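Local structure of In2-1 family protein, glutathione transferase lambda3 (Populus trichocarpa, 4PQI) at residues A[23-28]-A[76-81]; A[61-66]-A[71-76]; A[84-87]-A[92-95]. The protein binds glutathione and, as a plant Lambda-class glutathione transferase, probably catalyses thiol-transfer reactions that depend on it. All coordinates share one frame; numbering follows the deposited sequence.

Contact 1: A[23-28]-A[76-81]; sequences AEQPPL and EKVYPP
Gln25 lays its amide against the side chains of Lys77 and Val78, on helix 73-78. Both of its amide atoms take part. OE1 lies 3.5 Å from Lys77 CD, and NE2 lies 3.5 Å from Val78 CG2. No direct hydrogen bond joins the two segments; the amide packs on aliphatic carbon. With CG anti to the backbone N (chi1 -178°) and an extended chain beyond it, Gln25 reaches from its loop to the helix. It crosses the lysine chain obliquely and runs past Val78 in the opposite direction.

The extended Lys77 chain carries NZ to a water molecule. This water donates to Gln25 OE1 at 2.8 Å and accepts a weak bond from Lys77 NZ at 3.3 Å. A water thus links the amide oxygen, weakly on the lysine side, to the ammonium group. An alanine in place of Gln25 is likely to cost the water its amide acceptor and to uncover the Lys77 chain and the CG2 methyl of Val78.

Further along the loop, Leu28 points toward Lys77 and Val78. Its CD2 methyl comes 3.3 Å from Lys77 O, a contact without a hydrogen bond. Leu28 and Val78 also both pack on Ile93 of strand 92-95. Gln25 and Pro26 rest on Trp73. The contact lays the irregular N-terminal segment over the helix that comes after strand 60-64 and before strand 86-89 in the chain, in the thioredoxin-like N-terminal domain of the glutathione transferase fold.

Contact 2: A[61-66]-A[71-76]; sequences KLVPLI and PAWYPE
Leu65, just past the end of strand 60-64, fills the angle between Pro71, Trp73 and Tyr74, where the strand side of the thioredoxin-like domain meets helix 73-78. Its two methyls divide the work. CD1 sits over the centre of one face of the Tyr74 ring, 3.7 Å from the centroid and 11° off the ring normal. This is a CH-pi contact, and the two side chains cross at about a right angle. CD2 serves the other two partners. It lies 4.1 Å from Pro71 CD and equally far from Trp73 CH2, meeting the indole neither squarely over its face nor at its edge. The leucine CG stands anti to the carbonyl carbon (chi1 -53°), and from there the two methyls part toward the tyrosine and the tryptophan. Val63, on the strand two residues before Leu65, adds a looser touch. Its CG1 comes to the edge of the indole, 4.4 Å from CH2.

On the other side, Tyr74 N donates to Pro71 O at 3.1 Å. Trp73 CG lies between its backbone N and carbonyl carbon (chi1 53°), which folds the indole back over the proline. Pro71 CB lies under one face of the indole, offset toward the rim.

A second shell surrounds both rings. Trp73 NE1 donates to Ala23 O. Tyr36 of the inner strand 33-37, which holds Val63 by backbone bonds from Leu35 and Thr37, meets the Tyr74 ring and also touches Val63 and Trp73. The buried Tyr74 hydroxyl is gripped twice, by Lys83 O and by Ser86 OG.

Contact 3: A[84-87]-A[92-95]; sequences VPSL and KITG. With GSH (glutathione), chain B.
Two backbone hydrogen bonds join Leu87 and Thr94 as an antiparallel hydrogen-bonded pair. Leu87 N donates to Thr94 O at 2.7 Å, and Thr94 N to Leu87 O at 2.8 Å. A water lies 3.0 Å from Leu87 O and 2.7 Å from Thr94 OG1, bridging the two. At the other end of the segment, the backbone of Val84 holds glutathione. Val84 N donates to the ligand's O2 at 2.8 Å, and ligand N2 donates to Val84 O at 2.9 Å. The peptide bond before Pro85 is cis.

The strands also meet through CA-H...O contacts, such as Ile93 CA to Leu87 O at 3.2 Å. Ser86 CB packs against Ile93 CG2 at 3.6 Å. The place of that methyl, anti to the backbone N of Ile93, turns it onto the serine. Leu87 and Thr94 face the other way, onto Leu100 of helix 97-107. Pro85 packs on the same helix and on helix 42-54.

This is the terminal beta hairpin of a thioredoxin-like sheet, preceded by the cis-proline that in glutathione transferases marks the glutathione site.

How the contacts relate
After helix 4-7 the chain runs through the irregular segment 23-28. Contact 1 brings helix 73-78 back to it and closes a long loop that contains strands 33-37 and 60-64 and helix 42-54. Contact 2 is nested inside that loop and closes the short turn between strand 60-64 and the same helix, so helix 73-78 serves both contacts. Contact 3 follows in series and closes the tight hairpin of strands 86-89 and 92-95. Tyr79 links the first to the third by packing on Ser86 and Ile93. Together they tie the N-terminal segment, helix 73-78 and both outer strands into one domain beside the glutathione site.

Contact 1: A[23-28]-A[76-81]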
ATOM      1  N   ALA A  23      22.865  -6.562  11.060  1.00 39.54           N
ATOM      2  CA  ALA A  23      22.892  -5.088  11.050  1.00 45.58           C
ATOM      3  C   ALA A  23      22.724  -4.440  12.434  1.00 44.19           C
ATOM      4  O   ALA A  23      22.022  -4.955  13.313  1.00 41.41           O
ATOM      5  CB  ALA A  23      21.852  -4.532  10.090  1.00 46.23           C
ATOM      6  N   GLU A  24      23.365  -3.288  12.607  1.00 44.08           N
ATOM      7  CA  GLU A  24      23.231  -2.529  13.836  1.00 44.64           C
ATOM      8  C   GLU A  24      21.814  -2.011  13.942  1.00 40.57           C
ATOM      9  O   GLU A  24      21.144  -1.747  12.937  1.00 36.50           O
ATOM     10  CB  GLU A  24      24.190  -1.342  13.863  1.00 48.50           C
ATOM     11  CG  GLU A  24      25.646  -1.734  13.822  1.00 53.08           C
ATOM     12  CD  GLU A  24      26.183  -1.994  15.203  1.00 61.09           C
ATOM     13  OE1 GLU A  24      26.240  -3.176  15.608  1.00 63.46           O
ATOM     14  OE2 GLU A  24      26.533  -1.009  15.891  1.00 62.28           O
ATOM     15  N   GLN A  25      21.366  -1.840  15.171  1.00 40.87           N
ATOM     16  CA  GLN A  25      20.037  -1.320  15.397  1.00 38.35           C
ATOM     17  C   GLN A  25      20.074   0.216  15.423  1.00 41.17           C
ATOM     18  O   GLN A  25      20.922   0.789  16.111  1.00 42.82           O
ATOM     19  CB  GLN A  25      19.499  -1.863  16.720  1.00 34.80           C
ATOM     20  CG  GLN A  25      18.064  -1.387  16.989  1.00 31.82           C
ATOM     21  CD  GLN A  25      17.544  -1.782  18.362  1.00 36.94           C
ATOM     22  OE1 GLN A  25      18.216  -2.479  19.115  1.00 40.19           O
ATOM     23  NE2 GLN A  25      16.335  -1.318  18.695  1.00 36.17           N
ATOM     24  N   PRO A  26      19.172   0.884  14.665  1.00 42.77           N
ATOM     25  CA  PRO A  26      19.030   2.351  14.751  1.00 46.79           C
ATOM     26  C   PRO A  26      18.636   2.744  16.168  1.00 44.39           C
ATOM     27  O   PRO A  26      17.977   1.947  16.832  1.00 44.24           O
ATOM     28  CB  PRO A  26      17.854   2.658  13.821  1.00 44.39           C
ATOM     29  CG  PRO A  26      17.694   1.445  12.957  1.00 43.30           C
ATOM     30  CD  PRO A  26      18.147   0.283  13.790  1.00 39.90           C
ATOM     31  N   PRO A  27      19.057   3.927  16.631  1.00 46.26           N
ATOM     32  CA  PRO A  27      18.747   4.389  17.987  1.00 45.08           C
ATOM     33  C   PRO A  27      17.233   4.356  18.209  1.00 41.35           C
ATOM     34  O   PRO A  27      16.492   4.848  17.365  1.00 42.76           O
ATOM     35  CB  PRO A  27      19.268   5.825  17.984  1.00 45.17           C
ATOM     36  CG  PRO A  27      20.363   5.815  16.987  1.00 49.34           C
ATOM     37  CD  PRO A  27      19.923   4.873  15.910  1.00 47.69           C
ATOM     38  N   LEU A  28      16.793   3.744  19.305  1.00 39.60           N
ATOM     39  CA  LEU A  28      15.372   3.557  19.572  1.00 38.03           C
ATOM     40  C   LEU A  28      14.877   4.652  20.519  1.00 37.34           C
ATOM     41  O   LEU A  28      15.454   4.861  21.574  1.00 38.23           O
ATOM     42  CB  LEU A  28      15.132   2.168  20.180  1.00 34.64           C
ATOM     43  CG  LEU A  28      13.696   1.879  20.611  1.00 32.98           C
ATOM     44  CD1 LEU A  28      12.787   1.907  19.387  1.00 33.50           C
ATOM     45  CD2 LEU A  28      13.581   0.521  21.329  1.00 33.25           C
ATOM     46  N   GLU A  76      12.598  -8.520  19.246  1.00 39.10           N
ATOM     47  CA  GLU A  76      13.019  -8.479  20.640  1.00 43.09           C
ATOM     48  C   GLU A  76      12.972  -7.076  21.243  1.00 40.60           C
ATOM     49  O   GLU A  76      12.600  -6.918  22.385  1.00 40.44           O
ATOM     50  CB  GLU A  76      14.417  -9.086  20.812  1.00 46.54           C
ATOM     51  CG  GLU A  76      14.482 -10.589  20.549  1.00 55.99           C
ATOM     52  CD  GLU A  76      15.898 -11.168  20.699  1.00 61.36           C
ATOM     53  OE1 GLU A  76      16.777 -10.480  21.277  1.00 65.04           O
ATOM     54  OE2 GLU A  76      16.130 -12.309  20.236  1.00 55.89           O
ATOM     55  N   LYS A  77      13.335  -6.059  20.472  1.00 36.87           N
ATOM     56  CA  LYS A  77      13.543  -4.732  21.043  1.00 36.35           C
ATOM     57  C   LYS A  77      12.656  -3.631  20.467  1.00 38.76           C
ATOM     58  O   LYS A  77      12.521  -2.570  21.082  1.00 41.00           O
ATOM     59  CB  LYS A  77      15.017  -4.327  20.915  1.00 33.25           C
ATOM     60  CG  LYS A  77      15.920  -5.112  21.846  1.00 39.68           C
ATOM     61  CD  LYS A  77      17.382  -4.834  21.555  1.00 53.98           C
ATOM     62  CE  LYS A  77      18.302  -5.719  22.396  1.00 60.81           C
ATOM     63  NZ  LYS A  77      19.722  -5.638  21.916  1.00 62.88           N
ATOM     64  N   VAL A  78      12.050  -3.870  19.305  1.00 32.24           N
ATOM     65  CA  VAL A  78      11.273  -2.812  18.662  1.00 32.71           C
ATOM     66  C   VAL A  78       9.784  -3.138  18.653  1.00 35.70           C
ATOM     67  O   VAL A  78       8.954  -2.368  19.184  1.00 36.42           O
ATOM     68  CB  VAL A  78      11.783  -2.509  17.223  1.00 29.63           C
ATOM     69  CG1 VAL A  78      10.949  -1.419  16.545  1.00 27.79           C
ATOM     70  CG2 VAL A  78      13.280  -2.093  17.258  1.00 29.88           C
ATOM     71  N   TYR A  79       9.439  -4.289  18.085  1.00 29.36           N
ATOM     72  CA  TYR A  79       8.043  -4.564  17.772  1.00 34.69           C
ATOM     73  C   TYR A  79       7.732  -6.051  17.877  1.00 32.16           C
ATOM     74  O   TYR A  79       7.932  -6.795  16.922  1.00 33.77           O
ATOM     75  CB  TYR A  79       7.735  -4.046  16.366  1.00 35.22           C
ATOM     76  CG  TYR A  79       6.277  -4.108  15.984  1.00 35.04           C
ATOM     77  CD1 TYR A  79       5.306  -3.393  16.700  1.00 30.51           C
ATOM     78  CD2 TYR A  79       5.859  -4.882  14.902  1.00 30.38           C
ATOM     79  CE1 TYR A  79       3.955  -3.450  16.334  1.00 32.05           C
ATOM     80  CE2 TYR A  79       4.533  -4.943  14.543  1.00 33.86           C
ATOM     81  CZ  TYR A  79       3.581  -4.222  15.266  1.00 34.20           C
ATOM     82  OH  TYR A  79       2.261  -4.302  14.884  1.00 37.16           O
ATOM     83  N   PRO A  80       7.240  -6.480  19.044  1.00 34.41           N
ATOM     84  CA  PRO A  80       6.966  -7.895  19.344  1.00 37.06           C
ATOM     85  C   PRO A  80       6.065  -8.640  18.340  1.00 35.02           C
ATOM     86  O   PRO A  80       6.352  -9.791  18.073  1.00 31.67           O
ATOM     87  CB  PRO A  80       6.356  -7.840  20.753  1.00 38.94           C
ATOM     88  CG  PRO A  80       7.013  -6.647  21.359  1.00 37.96           C
ATOM     89  CD  PRO A  80       7.062  -5.629  20.234  1.00 34.20           C
ATOM     90  N   PRO A  81       5.026  -8.000  17.773  1.00 37.96           N
ATOM     91  CA  PRO A  81       4.279  -8.740  16.744  1.00 38.02           C
ATOM     92  C   PRO A  81       5.145  -9.208  15.562  1.00 37.43           C
ATOM     93  O   PRO A  81       4.746 -10.114  14.823  1.00 39.43           O
ATOM     94  CB  PRO A  81       3.233  -7.720  16.280  1.00 37.86           C
ATOM     95  CG  PRO A  81       3.000  -6.867  17.513  1.00 41.46           C
ATOM     96  CD  PRO A  81       4.384  -6.707  18.091  1.00 41.63           C
TER
HETATM   97  O   HOH W   1      20.627  -3.876  19.299  1.00 45.12           O

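Contact 2: A[61-66]-A[71-76]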
ATOM      1  N   LYS A  61      12.030   8.574   8.715  1.00 43.87           N
ATOM      2  CA  LYS A  61      13.161   7.798   8.234  1.00 42.29           C
ATOM      3  C   LYS A  61      12.723   6.368   7.918  1.00 42.10           C
ATOM      4  O   LYS A  61      11.992   5.753   8.693  1.00 40.95           O
ATOM      5  CB  LYS A  61      14.274   7.788   9.280  1.00 42.93           C
ATOM      6  CG  LYS A  61      14.792   9.170   9.682  1.00 46.50           C
ATOM      7  CD  LYS A  61      15.224   9.979   8.462  1.00 52.85           C
ATOM      8  CE  LYS A  61      15.842  11.324   8.838  1.00 56.57           C
ATOM      9  NZ  LYS A  61      16.098  12.150   7.610  1.00 58.10           N
ATOM     10  N   LEU A  62      13.153   5.832   6.776  1.00 39.97           N
ATOM     11  CA  LEU A  62      12.928   4.408   6.503  1.00 39.77           C
ATOM     12  C   LEU A  62      13.994   3.508   7.170  1.00 40.41           C
ATOM     13  O   LEU A  62      15.187   3.811   7.153  1.00 39.47           O
ATOM     14  CB  LEU A  62      12.920   4.143   5.000  1.00 39.72           C
ATOM     15  CG  LEU A  62      11.896   4.917   4.182  1.00 41.03           C
ATOM     16  CD1 LEU A  62      12.018   4.564   2.705  1.00 39.40           C
ATOM     17  CD2 LEU A  62      10.498   4.630   4.699  1.00 40.09           C
ATOM     18  N   VAL A  63      13.544   2.411   7.759  1.00 40.56           N
ATOM     19  CA  VAL A  63      14.437   1.357   8.229  1.00 37.71           C
ATOM     20  C   VAL A  63      13.984   0.081   7.534  1.00 36.33           C
ATOM     21  O   VAL A  63      13.106  -0.617   8.037  1.00 34.40           O
ATOM     22  CB  VAL A  63      14.324   1.171   9.756  1.00 38.85           C
ATOM     23  CG1 VAL A  63      15.332   0.133  10.248  1.00 37.85           C
ATOM     24  CG2 VAL A  63      14.530   2.502  10.473  1.00 40.43           C
ATOM     25  N   PRO A  64      14.547  -0.207   6.344  1.00 41.89           N
ATOM     26  CA  PRO A  64      14.147  -1.415   5.610  1.00 41.95           C
ATOM     27  C   PRO A  64      14.878  -2.676   6.103  1.00 42.67           C
ATOM     28  O   PRO A  64      16.074  -2.646   6.402  1.00 43.90           O
ATOM     29  CB  PRO A  64      14.518  -1.071   4.168  1.00 43.70           C
ATOM     30  CG  PRO A  64      15.765  -0.222   4.324  1.00 43.45           C
ATOM     31  CD  PRO A  64      15.483   0.626   5.564  1.00 40.79           C
ATOM     32  N   LEU A  65      14.130  -3.772   6.199  1.00 43.84           N
ATOM     33  CA  LEU A  65      14.622  -5.030   6.735  1.00 41.30           C
ATOM     34  C   LEU A  65      14.533  -6.094   5.668  1.00 39.38           C
ATOM     35  O   LEU A  65      13.674  -6.031   4.790  1.00 36.74           O
ATOM     36  CB  LEU A  65      13.743  -5.473   7.921  1.00 43.24           C
ATOM     37  CG  LEU A  65      13.531  -4.449   9.033  1.00 40.14           C
ATOM     38  CD1 LEU A  65      12.547  -4.964  10.101  1.00 38.87           C
ATOM     39  CD2 LEU A  65      14.890  -4.085   9.645  1.00 38.55           C
ATOM     40  N   ILE A  66      15.421  -7.075   5.727  1.00 41.98           N
ATOM     41  CA  ILE A  66      15.249  -8.272   4.920  1.00 42.88           C
ATOM     42  C   ILE A  66      14.443  -9.234   5.780  1.00 44.59           C
ATOM     43  O   ILE A  66      14.979  -9.808   6.722  1.00 47.62           O
ATOM     44  CB  ILE A  66      16.597  -8.927   4.577  1.00 45.67           C
ATOM     45  CG1 ILE A  66      17.514  -7.938   3.854  1.00 46.04           C
ATOM     46  CG2 ILE A  66      16.374 -10.159   3.728  1.00 46.83           C
ATOM     47  CD1 ILE A  66      18.937  -8.476   3.659  1.00 52.03           C
ATOM     48  N   PRO A  71      17.055  -8.786  11.456  1.00 35.33           N
ATOM     49  CA  PRO A  71      17.748  -8.674  12.744  1.00 35.80           C
ATOM     50  C   PRO A  71      16.812  -9.071  13.878  1.00 37.07           C
ATOM     51  O   PRO A  71      15.638  -8.662  13.897  1.00 36.87           O
ATOM     52  CB  PRO A  71      18.082  -7.185  12.847  1.00 38.88           C
ATOM     53  CG  PRO A  71      17.859  -6.613  11.488  1.00 37.84           C
ATOM     54  CD  PRO A  71      16.857  -7.483  10.807  1.00 35.60           C
ATOM     55  N   ALA A  72      17.327  -9.906  14.774  1.00 35.11           N
ATOM     56  CA  ALA A  72      16.609 -10.357  15.949  1.00 37.24           C
ATOM     57  C   ALA A  72      16.160  -9.187  16.831  1.00 37.81           C
ATOM     58  O   ALA A  72      15.164  -9.307  17.550  1.00 37.42           O
ATOM     59  CB  ALA A  72      17.493 -11.334  16.764  1.00 34.85           C
ATOM     60  N   TRP A  73      16.884  -8.065  16.793  1.00 34.96           N
ATOM     61  CA  TRP A  73      16.495  -6.917  17.627  1.00 36.34           C
ATOM     62  C   TRP A  73      15.124  -6.333  17.272  1.00 34.77           C
ATOM     63  O   TRP A  73      14.523  -5.581  18.048  1.00 34.23           O
ATOM     64  CB  TRP A  73      17.565  -5.808  17.642  1.00 33.94           C
ATOM     65  CG  TRP A  73      18.062  -5.275  16.312  1.00 29.19           C
ATOM     66  CD1 TRP A  73      19.320  -5.465  15.777  1.00 32.88           C
ATOM     67  CD2 TRP A  73      17.357  -4.435  15.368  1.00 30.27           C
ATOM     68  NE1 TRP A  73      19.421  -4.827  14.565  1.00 32.52           N
ATOM     69  CE2 TRP A  73      18.236  -4.188  14.290  1.00 32.25           C
ATOM     70  CE3 TRP A  73      16.068  -3.888  15.323  1.00 34.05           C
ATOM     71  CZ2 TRP A  73      17.878  -3.410  13.193  1.00 31.99           C
ATOM     72  CZ3 TRP A  73      15.705  -3.114  14.215  1.00 34.95           C
ATOM     73  CH2 TRP A  73      16.611  -2.883  13.172  1.00 36.71           C
ATOM     74  N   TYR A  74      14.618  -6.671  16.098  1.00 36.19           N
ATOM     75  CA  TYR A  74      13.322  -6.126  15.703  1.00 38.48           C
ATOM     76  C   TYR A  74      12.146  -6.714  16.538  1.00 34.99           C
ATOM     77  O   TYR A  74      11.424  -5.960  17.202  1.00 30.49           O
ATOM     78  CB  TYR A  74      13.130  -6.194  14.175  1.00 34.37           C
ATOM     79  CG  TYR A  74      11.831  -5.583  13.717  1.00 34.29           C
ATOM     80  CD1 TYR A  74      11.632  -4.208  13.784  1.00 35.37           C
ATOM     81  CD2 TYR A  74      10.807  -6.376  13.215  1.00 32.67           C
ATOM     82  CE1 TYR A  74      10.437  -3.631  13.388  1.00 37.66           C
ATOM     83  CE2 TYR A  74       9.597  -5.809  12.798  1.00 39.14           C
ATOM     84  CZ  TYR A  74       9.424  -4.437  12.891  1.00 39.03           C
ATOM     85  OH  TYR A  74       8.256  -3.860  12.496  1.00 39.36           O
ATOM     86  N   PRO A  75      11.969  -8.053  16.547  1.00 36.77           N
ATOM     87  CA  PRO A  75      10.931  -8.556  17.453  1.00 38.15           C
ATOM     88  C   PRO A  75      11.309  -8.410  18.919  1.00 41.02           C
ATOM     89  O   PRO A  75      10.417  -8.181  19.736  1.00 35.80           O
ATOM     90  CB  PRO A  75      10.828 -10.046  17.088  1.00 36.02           C
ATOM     91  CG  PRO A  75      12.107 -10.367  16.459  1.00 37.95           C
ATOM     92  CD  PRO A  75      12.546  -9.137  15.728  1.00 37.65           C
ATOM     93  N   GLU A  76      12.598  -8.520  19.246  1.00 39.10           N
ATOM     94  CA  GLU A  76      13.019  -8.479  20.640  1.00 43.09           C
ATOM     95  C   GLU A  76      12.972  -7.076  21.243  1.00 40.60           C
ATOM     96  O   GLU A  76      12.600  -6.918  22.385  1.00 40.44           O
ATOM     97  CB  GLU A  76      14.417  -9.086  20.812  1.00 46.54           C
ATOM     98  CG  GLU A  76      14.482 -10.589  20.549  1.00 55.99           C
ATOM     99  CD  GLU A  76      15.898 -11.168  20.699  1.00 61.36           C
ATOM    100  OE1 GLU A  76      16.777 -10.480  21.277  1.00 65.04           O
ATOM    101  OE2 GLU A  76      16.130 -12.309  20.236  1.00 55.89           O
TER

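Contact 3: A[84-87]-A[92-95]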
ATOM      1  N   VAL A  84       6.045  -5.970   9.537  1.00 32.90           N
ATOM      2  CA  VAL A  84       6.151  -4.597   9.033  1.00 29.62           C
ATOM      3  C   VAL A  84       4.850  -4.259   8.283  1.00 33.71           C
ATOM      4  O   VAL A  84       4.183  -5.158   7.763  1.00 34.90           O
ATOM      5  CB  VAL A  84       7.410  -4.386   8.149  1.00 33.52           C
ATOM      6  CG1 VAL A  84       8.675  -4.462   9.005  1.00 34.30           C
ATOM      7  CG2 VAL A  84       7.472  -5.362   6.982  1.00 32.90           C
ATOM      8  N   PRO A  85       4.465  -2.979   8.248  1.00 30.99           N
ATOM      9  CA  PRO A  85       5.176  -1.834   8.840  1.00 31.24           C
ATOM     10  C   PRO A  85       4.909  -1.594  10.326  1.00 33.39           C
ATOM     11  O   PRO A  85       3.874  -1.981  10.860  1.00 36.30           O
ATOM     12  CB  PRO A  85       4.630  -0.654   8.050  1.00 31.18           C
ATOM     13  CG  PRO A  85       3.216  -1.075   7.687  1.00 29.98           C
ATOM     14  CD  PRO A  85       3.300  -2.557   7.438  1.00 33.95           C
ATOM     15  N   SER A  86       5.842  -0.909  10.977  1.00 34.05           N
ATOM     16  CA  SER A  86       5.558  -0.304  12.261  1.00 36.62           C
ATOM     17  C   SER A  86       6.168   1.095  12.245  1.00 35.29           C
ATOM     18  O   SER A  86       7.151   1.354  11.565  1.00 32.62           O
ATOM     19  CB  SER A  86       6.092  -1.154  13.430  1.00 34.45           C
ATOM     20  OG  SER A  86       7.511  -1.238  13.380  1.00 32.26           O
ATOM     21  N   LEU A  87       5.551   2.007  12.971  1.00 31.89           N
ATOM     22  CA  LEU A  87       6.022   3.373  12.980  1.00 34.07           C
ATOM     23  C   LEU A  87       6.459   3.765  14.384  1.00 35.88           C
ATOM     24  O   LEU A  87       5.705   3.594  15.347  1.00 31.76           O
ATOM     25  CB  LEU A  87       4.918   4.309  12.523  1.00 34.68           C
ATOM     26  CG  LEU A  87       5.311   5.782  12.407  1.00 36.16           C
ATOM     27  CD1 LEU A  87       6.052   6.019  11.097  1.00 34.85           C
ATOM     28  CD2 LEU A  87       4.045   6.618  12.477  1.00 36.14           C
ATOM     29  N   LYS A  92       6.322   5.626  21.053  1.00 34.80           N
ATOM     30  CA  LYS A  92       5.731   4.301  20.868  1.00 39.03           C
ATOM     31  C   LYS A  92       5.958   3.772  19.468  1.00 36.84           C
ATOM     32  O   LYS A  92       6.279   4.528  18.556  1.00 33.34           O
ATOM     33  CB  LYS A  92       4.235   4.280  21.207  1.00 46.77           C
ATOM     34  CG  LYS A  92       3.417   5.386  20.590  1.00 53.51           C
ATOM     35  CD  LYS A  92       1.965   5.292  21.031  1.00 59.43           C
ATOM     36  CE  LYS A  92       1.247   6.631  20.868  1.00 63.42           C
ATOM     37  NZ  LYS A  92       1.911   7.717  21.651  1.00 64.90           N
ATOM     38  N   ILE A  93       5.792   2.459  19.321  1.00 33.17           N
ATOM     39  CA  ILE A  93       5.832   1.792  18.037  1.00 37.10           C
ATOM     40  C   ILE A  93       4.417   1.337  17.686  1.00 41.10           C
ATOM     41  O   ILE A  93       3.837   0.523  18.397  1.00 43.02           O
ATOM     42  CB  ILE A  93       6.748   0.546  18.095  1.00 40.53           C
ATOM     43  CG1 ILE A  93       8.115   0.899  18.688  1.00 42.05           C
ATOM     44  CG2 ILE A  93       6.911  -0.062  16.721  1.00 41.50           C
ATOM     45  CD1 ILE A  93       8.979   1.745  17.774  1.00 42.75           C
ATOM     46  N   THR A  94       3.862   1.862  16.596  1.00 39.06           N
ATOM     47  CA  THR A  94       2.490   1.533  16.190  1.00 36.71           C
ATOM     48  C   THR A  94       2.496   0.700  14.912  1.00 35.86           C
ATOM     49  O   THR A  94       3.229   1.021  13.978  1.00 36.16           O
ATOM     50  CB  THR A  94       1.670   2.824  15.957  1.00 37.47           C
ATOM     51  OG1 THR A  94       1.753   3.638  17.127  1.00 38.06           O
ATOM     52  CG2 THR A  94       0.205   2.507  15.625  1.00 41.22           C
ATOM     53  N   GLY A  95       1.672  -0.351  14.867  1.00 37.64           N
ATOM     54  CA  GLY A  95       1.605  -1.224  13.703  1.00 38.97           C
ATOM     55  C   GLY A  95       0.272  -1.090  12.992  1.00 38.50           C
ATOM     56  O   GLY A  95      -0.501  -0.193  13.324  1.00 35.18           O
TER
HETATM   57  N1  GSH B 301      -2.190  -6.614   8.990  0.62 37.19           N
HETATM   58  CA1 GSH B 301      -0.809  -6.165   8.883  0.62 37.55           C
HETATM   59  C1  GSH B 301      -0.763  -4.765   8.325  0.62 37.41           C
HETATM   60  O11 GSH B 301       0.086  -3.928   8.707  0.62 37.92           O
HETATM   61  O12 GSH B 301      -1.598  -4.404   7.476  0.62 36.87           O
HETATM   62  CB1 GSH B 301      -0.033  -7.145   8.005  0.62 36.86           C
HETATM   63  CG1 GSH B 301       1.400  -6.700   7.733  0.62 36.34           C
HETATM   64  CD1 GSH B 301       2.180  -7.892   7.220  0.62 37.66           C
HETATM   65  OE1 GSH B 301       1.593  -9.164   7.217  0.62 38.32           O
HETATM   66  N2  GSH B 301       3.417  -7.726   6.759  0.62 38.91           N
HETATM   67  CA2 GSH B 301       4.150  -8.897   6.305  0.62 38.68           C
HETATM   68  C2  GSH B 301       5.124  -9.368   7.348  0.62 38.42           C
HETATM   69  O2  GSH B 301       5.756  -8.449   8.200  0.62 34.94           O
HETATM   70  CB2 GSH B 301       4.898  -8.582   5.013  0.62 39.97           C
HETATM   71  SG2 GSH B 301       3.845  -8.764   3.556  0.62 45.19           S
HETATM   72  N3  GSH B 301       5.370 -10.666   7.416  0.62 40.98           N
HETATM   73  CA3 GSH B 301       6.585 -11.152   8.039  0.62 43.77           C
HETATM   74  C3  GSH B 301       6.242 -12.064   9.190  0.62 45.95           C
HETATM   75  O31 GSH B 301       7.150 -12.559   9.905  0.62 46.90           O
HETATM   76  O32 GSH B 301       5.039 -12.326   9.439  0.62 45.13           O
HETATM   77  O   HOH W   2       3.718   5.374  16.673  1.00 43.37           O